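Local coordinates for iron transport multicopper oxidase FET3 (Saccharomyces cerevisiae, PDB 1ZPU), which oxidises ferrous iron to the ferric form for high-affinity uptake through the permease FTR1, reducing oxygen to water with four bound copper ions, and also oxidises cuprous copper, at residues T79-A84 with E498-C503; P344-L349 with S504-G509. All blocks are in the same frame, centred on the assembly; numbering follows the deposited sequence.

Interaction 1 (T79-A84 with E498-C503); sequences TQCPIA and EVCQSC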
loop_
_atom_site.group_PDB
_atom_site.type_symbol
_atom_site.label_atom_id
_atom_site.label_comp_id
_atom_site.label_asym_id
_atom_site.label_seq_id
_atom_site.Cartn_x
_atom_site.Cartn_y
_atom_site.Cartn_z
ATOM N N THR A 79 -12.969 -6.659 6.297
ATOM C CA THR A 79 -13.178 -5.727 7.380
ATOM C C THR A 79 -14.580 -5.135 7.352
ATOM O O THR A 79 -15.107 -4.682 8.370
ATOM C CB THR A 79 -12.089 -4.643 7.256
ATOM O OG1 THR A 79 -10.996 -4.990 8.116
ATOM C CG2 THR A 79 -12.606 -3.235 7.570
ATOM N N GLN A 80 -15.179 -5.160 6.168
ATOM C CA GLN A 80 -16.470 -4.544 5.906
ATOM C C GLN A 80 -17.004 -5.166 4.633
ATOM O O GLN A 80 -16.261 -5.822 3.912
ATOM C CB GLN A 80 -16.287 -3.057 5.642
ATOM C CG GLN A 80 -15.501 -2.789 4.362
ATOM C CD GLN A 80 -15.315 -1.330 4.072
ATOM O OE1 GLN A 80 -14.618 -0.613 4.797
ATOM N NE2 GLN A 80 -15.926 -0.878 2.991
ATOM N N CYS A 81 -18.283 -4.960 4.348
ATOM C CA CYS A 81 -18.792 -5.268 3.021
ATOM C C CYS A 81 -18.679 -3.976 2.192
ATOM O O CYS A 81 -18.504 -2.903 2.772
ATOM C CB CYS A 81 -20.209 -5.829 3.097
ATOM S SG CYS A 81 -21.331 -4.759 3.956
ATOM N N PRO A 82 -18.728 -4.074 0.842
ATOM C CA PRO A 82 -18.503 -2.907 -0.021
ATOM C C PRO A 82 -19.592 -1.853 0.109
ATOM O O PRO A 82 -20.750 -2.201 0.385
ATOM C CB PRO A 82 -18.564 -3.504 -1.433
ATOM C CG PRO A 82 -18.349 -4.955 -1.264
ATOM C CD PRO A 82 -18.996 -5.280 0.036
ATOM N N ILE A 83 -19.229 -0.586 -0.097
ATOM C CA ILE A 83 -20.204 0.496 -0.061
ATOM C C ILE A 83 -20.943 0.592 -1.388
ATOM O O ILE A 83 -20.359 0.943 -2.410
ATOM C CB ILE A 83 -19.589 1.868 0.276
ATOM C CG1 ILE A 83 -18.769 1.802 1.554
ATOM C CG2 ILE A 83 -20.677 2.930 0.426
ATOM C CD1 ILE A 83 -17.685 2.851 1.610
ATOM N N ALA A 84 -22.235 0.282 -1.350
ATOM C CA ALA A 84 -23.093 0.321 -2.531
ATOM C C ALA A 84 -23.431 1.755 -2.937
ATOM O O ALA A 84 -23.467 2.642 -2.085
ATOM C CB ALA A 84 -24.372 -0.461 -2.269
ATOM N N GLU A 498 -25.929 -1.321 8.400
ATOM C CA GLU A 498 -26.757 -0.613 7.431
ATOM C C GLU A 498 -26.145 -0.652 6.017
ATOM O O GLU A 498 -26.876 -0.859 5.041
ATOM C CB GLU A 498 -26.985 0.822 7.923
ATOM C CG GLU A 498 -27.446 1.832 6.879
ATOM C CD GLU A 498 -28.948 1.833 6.668
ATOM O OE1 GLU A 498 -29.700 1.272 7.511
ATOM O OE2 GLU A 498 -29.369 2.418 5.647
ATOM N N VAL A 499 -24.822 -0.459 5.927
ATOM C CA VAL A 499 -24.068 -0.574 4.669
ATOM C C VAL A 499 -24.252 -1.955 4.053
ATOM O O VAL A 499 -24.522 -2.073 2.856
ATOM C CB VAL A 499 -22.527 -0.344 4.875
ATOM C CG1 VAL A 499 -21.754 -0.539 3.572
ATOM C CG2 VAL A 499 -22.241 1.028 5.421
ATOM N N CYS A 500 -24.092 -2.988 4.879
ATOM C CA CYS A 500 -24.236 -4.380 4.453
ATOM C C CYS A 500 -25.611 -4.727 3.915
ATOM O O CYS A 500 -25.704 -5.292 2.836
ATOM C CB CYS A 500 -23.854 -5.337 5.577
ATOM S SG CYS A 500 -22.138 -5.849 5.515
ATOM N N GLN A 501 -26.668 -4.390 4.657
ATOM C CA GLN A 501 -28.044 -4.657 4.207
ATOM C C GLN A 501 -28.331 -3.936 2.898
ATOM O O GLN A 501 -28.974 -4.492 2.008
ATOM C CB GLN A 501 -29.085 -4.218 5.242
ATOM C CG GLN A 501 -29.078 -4.993 6.529
ATOM C CD GLN A 501 -29.590 -4.155 7.678
ATOM O OE1 GLN A 501 -28.955 -3.172 8.069
ATOM N NE2 GLN A 501 -30.751 -4.534 8.227
ATOM N N SER A 502 -27.857 -2.697 2.801
ATOM C CA SER A 502 -28.060 -1.859 1.634
ATOM C C SER A 502 -27.331 -2.441 0.423
ATOM O O SER A 502 -27.679 -2.160 -0.725
ATOM C CB SER A 502 -27.527 -0.458 1.944
ATOM O OG SER A 502 -28.178 0.542 1.185
ATOM N N CYS A 503 -26.316 -3.252 0.710
ATOM C CA CYS A 503 -25.463 -3.891 -0.292
ATOM C C CYS A 503 -25.933 -5.311 -0.609
ATOM O O CYS A 503 -25.407 -5.957 -1.524
ATOM C CB CYS A 503 -24.045 -3.959 0.255
ATOM S SG CYS A 503 -22.786 -4.438 -0.926
#

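Interaction 2 (P344-L349 with S504-G509); sequences PKVPTL and SVATEG. With NAG (2-acetamido-2-deoxy-beta-D-glucopyranose), chain J.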
loop_
_atom_site.group_PDB
_atom_site.type_symbol
_atom_site.label_atom_id
_atom_site.label_comp_id
_atom_site.label_asym_id
_atom_site.label_seq_id
_atom_site.Cartn_x
_atom_site.Cartn_y
_atom_site.Cartn_z
ATOM N N PRO A 344 -14.782 -14.127 -0.048
ATOM C CA PRO A 344 -15.833 -14.968 0.486
ATOM C C PRO A 344 -17.224 -14.320 0.411
ATOM O O PRO A 344 -17.344 -13.136 0.074
ATOM C CB PRO A 344 -15.405 -15.160 1.939
ATOM C CG PRO A 344 -14.610 -13.972 2.266
ATOM C CD PRO A 344 -14.074 -13.392 1.013
ATOM N N LYS A 345 -18.260 -15.102 0.719
ATOM C CA LYS A 345 -19.647 -14.620 0.692
ATOM C C LYS A 345 -19.996 -13.721 1.883
ATOM O O LYS A 345 -20.974 -12.966 1.840
ATOM C CB LYS A 345 -20.621 -15.801 0.627
ATOM C CG LYS A 345 -20.978 -16.244 -0.796
ATOM C CD LYS A 345 -21.662 -17.607 -0.827
ATOM C CE LYS A 345 -21.357 -18.339 -2.128
ATOM N NZ LYS A 345 -21.204 -19.814 -1.898
ATOM N N VAL A 346 -19.199 -13.829 2.946
ATOM C CA VAL A 346 -19.369 -13.035 4.161
ATOM C C VAL A 346 -17.992 -12.533 4.603
ATOM O O VAL A 346 -17.054 -13.329 4.699
ATOM C CB VAL A 346 -20.035 -13.857 5.315
ATOM C CG1 VAL A 346 -20.325 -12.974 6.523
ATOM C CG2 VAL A 346 -21.315 -14.532 4.841
ATOM N N PRO A 347 -17.874 -11.216 4.882
ATOM C CA PRO A 347 -16.611 -10.588 5.276
ATOM C C PRO A 347 -15.969 -11.332 6.434
ATOM O O PRO A 347 -16.678 -11.746 7.345
ATOM C CB PRO A 347 -17.045 -9.203 5.755
ATOM C CG PRO A 347 -18.339 -8.942 5.090
ATOM C CD PRO A 347 -18.987 -10.247 4.841
ATOM N N THR A 348 -14.648 -11.488 6.399
ATOM C CA THR A 348 -13.919 -12.229 7.431
ATOM C C THR A 348 -14.341 -11.815 8.839
ATOM O O THR A 348 -14.777 -12.658 9.628
ATOM C CB THR A 348 -12.389 -12.048 7.303
ATOM O OG1 THR A 348 -11.995 -12.183 5.933
ATOM C CG2 THR A 348 -11.650 -13.084 8.147
ATOM N N LEU A 349 -14.229 -10.516 9.131
ATOM C CA LEU A 349 -14.574 -9.981 10.452
ATOM C C LEU A 349 -16.007 -10.316 10.884
ATOM O O LEU A 349 -16.249 -10.681 12.036
ATOM C CB LEU A 349 -14.322 -8.472 10.513
ATOM C CG LEU A 349 -14.567 -7.703 11.815
ATOM C CD1 LEU A 349 -13.693 -8.191 12.953
ATOM C CD2 LEU A 349 -14.323 -6.241 11.576
ATOM N N SER A 504 -26.922 -5.778 0.159
ATOM C CA SER A 504 -27.354 -7.183 0.180
ATOM C C SER A 504 -26.187 -8.179 0.347
ATOM O O SER A 504 -26.037 -9.123 -0.428
ATOM C CB SER A 504 -28.207 -7.516 -1.051
ATOM O OG SER A 504 -29.341 -6.671 -1.131
ATOM N N VAL A 505 -25.361 -7.934 1.362
ATOM C CA VAL A 505 -24.260 -8.818 1.769
ATOM C C VAL A 505 -24.523 -9.252 3.212
ATOM O O VAL A 505 -24.780 -8.412 4.089
ATOM C CB VAL A 505 -22.881 -8.093 1.698
ATOM C CG1 VAL A 505 -21.772 -8.941 2.325
ATOM C CG2 VAL A 505 -22.529 -7.736 0.260
ATOM N N ALA A 506 -24.461 -10.555 3.465
ATOM C CA ALA A 506 -24.801 -11.081 4.785
ATOM C C ALA A 506 -23.737 -10.782 5.846
ATOM O O ALA A 506 -22.580 -10.499 5.528
ATOM C CB ALA A 506 -25.064 -12.581 4.710
ATOM N N THR A 507 -24.166 -10.837 7.107
ATOM C CA THR A 507 -23.264 -10.942 8.256
ATOM C C THR A 507 -23.527 -12.260 9.017
ATOM O O THR A 507 -24.095 -12.272 10.116
ATOM C CB THR A 507 -23.361 -9.747 9.207
ATOM O OG1 THR A 507 -22.674 -10.085 10.420
ATOM C CG2 THR A 507 -24.845 -9.379 9.524
ATOM N N GLU A 508 -23.113 -13.370 8.414
ATOM C CA GLU A 508 -23.396 -14.697 8.949
ATOM C C GLU A 508 -22.124 -15.434 9.388
ATOM O O GLU A 508 -21.479 -15.007 10.342
ATOM C CB GLU A 508 -24.217 -15.490 7.935
ATOM C CG GLU A 508 -25.648 -14.945 7.771
ATOM C CD GLU A 508 -26.488 -15.736 6.768
ATOM O OE1 GLU A 508 -26.182 -15.671 5.550
ATOM O OE2 GLU A 508 -27.464 -16.407 7.199
ATOM N N GLY A 509 -21.762 -16.523 8.712
ATOM C CA GLY A 509 -20.567 -17.288 9.079
ATOM C C GLY A 509 -19.922 -17.976 7.891
ATOM O O GLY A 509 -19.756 -19.198 7.880
HETATM C C1 NAG J . -22.176 -9.387 -5.991
HETATM C C2 NAG J . -23.419 -10.248 -6.143
HETATM C C3 NAG J . -23.111 -11.709 -5.780
HETATM C C4 NAG J . -21.845 -12.191 -6.518
HETATM C C5 NAG J . -20.715 -11.161 -6.396
HETATM C C6 NAG J . -19.417 -11.530 -7.126
HETATM C C7 NAG J . -24.964 -9.587 -4.218
HETATM C C8 NAG J . -24.099 -10.147 -3.110
HETATM N N2 NAG J . -24.565 -9.614 -5.498
HETATM O O3 NAG J . -24.226 -12.541 -6.061
HETATM O O4 NAG J . -21.427 -13.457 -6.040
HETATM O O5 NAG J . -21.202 -9.921 -6.860
HETATM O O6 NAG J . -18.692 -10.359 -7.489
HETATM O O7 NAG J . -26.067 -9.102 -3.934
#

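Interaction 1 (T79-A84 with E498-C503)
Cys81 and Cys500 form a disulfide, SG to SG 2.1 Å, that ties a loop of the first cupredoxin (plastocyanin-like) domain to the last helix, 494-502. The two half-cystines are more than 400 residues apart in sequence, and their backbones come close here, CA of Cys81 lying 5.7 Å from CA of Cys500. CB of Cys81 points toward the helix, and the sulfur, set between the backbone N and the carbonyl carbon (chi1 55°), meets that of Cys500.

Around the bridge the contact is made by van der Waals touches, partly onto the loop backbone. Val499, one residue earlier on the helix, holds CG1 anti to its backbone N (chi1 177°) and sets that methyl against the passing loop, 3.7 Å from O of Pro82 and 4.1 Å from CA of Ile83. One turn on, SG of Cys503 is placed alongside the proline ring, 4.0 Å from CD of Pro82. Farther along the loop, CB of Ala84 rests on the backbone where the helix runs out, 4.1 Å from CA of Cys503. A sugar of the Asn56-linked glycan also touches Pro82 and Cys503.

Polar bonds are local or lead outside. Within the loop, NE2 of Gln80 reaches O of Cys81 at 3.3 Å, approaching above the carbonyl plane, while OE1 of Gln80 bonds the hydroxyl of Tyr91. Ser502 OG pairs with OG of Ser87.

The Ile83 side chain is about 9 Å from that of the type 3 copper ligand His107. In sequence the loop links strand 60-62 to strand 88-94. Ile83 makes a backbone bond with Thr57, and Met89 on strand 88-94 is touched by Gln80 and Ile83 from the loop and by Val499 from helix 494-502.

Interaction 2 (P344-L349 with S504-G509)
Val346 presses its CG1 methyl onto the backbone from Ala506 to Glu508, at the point where the C-terminal tail passes a turn of the third cupredoxin domain just before helix 348-352. The methyl is 3.4 Å from N of Glu508 and 3.5 Å from O of Ala506. It stands anti to the backbone N of its own residue (chi1 -175°), which aims it at the tail; the other methyl, CG2, meets CB of Ala506 at 4.2 Å. Pro347 adds the second touch: its ring carbon CD packs on CG1 of Val505 at 4.0 Å, ring and isopropyl group at a slant, and CD also approaches O of Ala506 at 3.7 Å. The backbone O of Lys345 lies 4.1 Å from the same CG1 of Val505. No hydrogen bond joins the segments; the contact consists of van der Waals packing.

Farther out, both chains are fixed at helix ends. Pro347 is the N-cap of helix 348-352, whose first residues, Thr348 and Leu349, are bonded through their backbones to Phe77 and Leu78 of the first domain and packed on Val458 of strand 457-463. Ser504 closes helix 494-502 in a Schellman motif, its positive phi (49°) turning the chain out of the helix and into the run that meets Val346.

The outer shell is more open. The side chain of Lys345 leads away from the tail segment, and its NZ bonds O of Leu521 farther along the chain, while the backbone O of Glu508 accepts a bond from OG of Ser354. Where the tail leaves the helix, a sugar of the Asn56-linked glycan lies over it, the acetamide methyl C8 of NAG coming to 3.5 Å from O of Ser504.

Overall arrangement
The two contacts are neighbours, with centres 10 Å apart, on the same side of the molecule. Along the chain they alternate: 79-84 in the first cupredoxin domain, 344-349 in the third, then 498-503 and 504-509 in immediate succession. Helix 494-502 and the peptide that follows it therefore bind domain 1 in interaction 1 and domain 3 in interaction 2, the pair whose histidines supply the type 2 and type 3 copper sites. The contacts also touch directly. Val505 N is 3.0 Å from Cys500 O, a probable hydrogen bond at the helix end, and CG1 of Val505 packs 3.6 Å from CB of Cys81, while Leu349 CD2 meets Thr79 O.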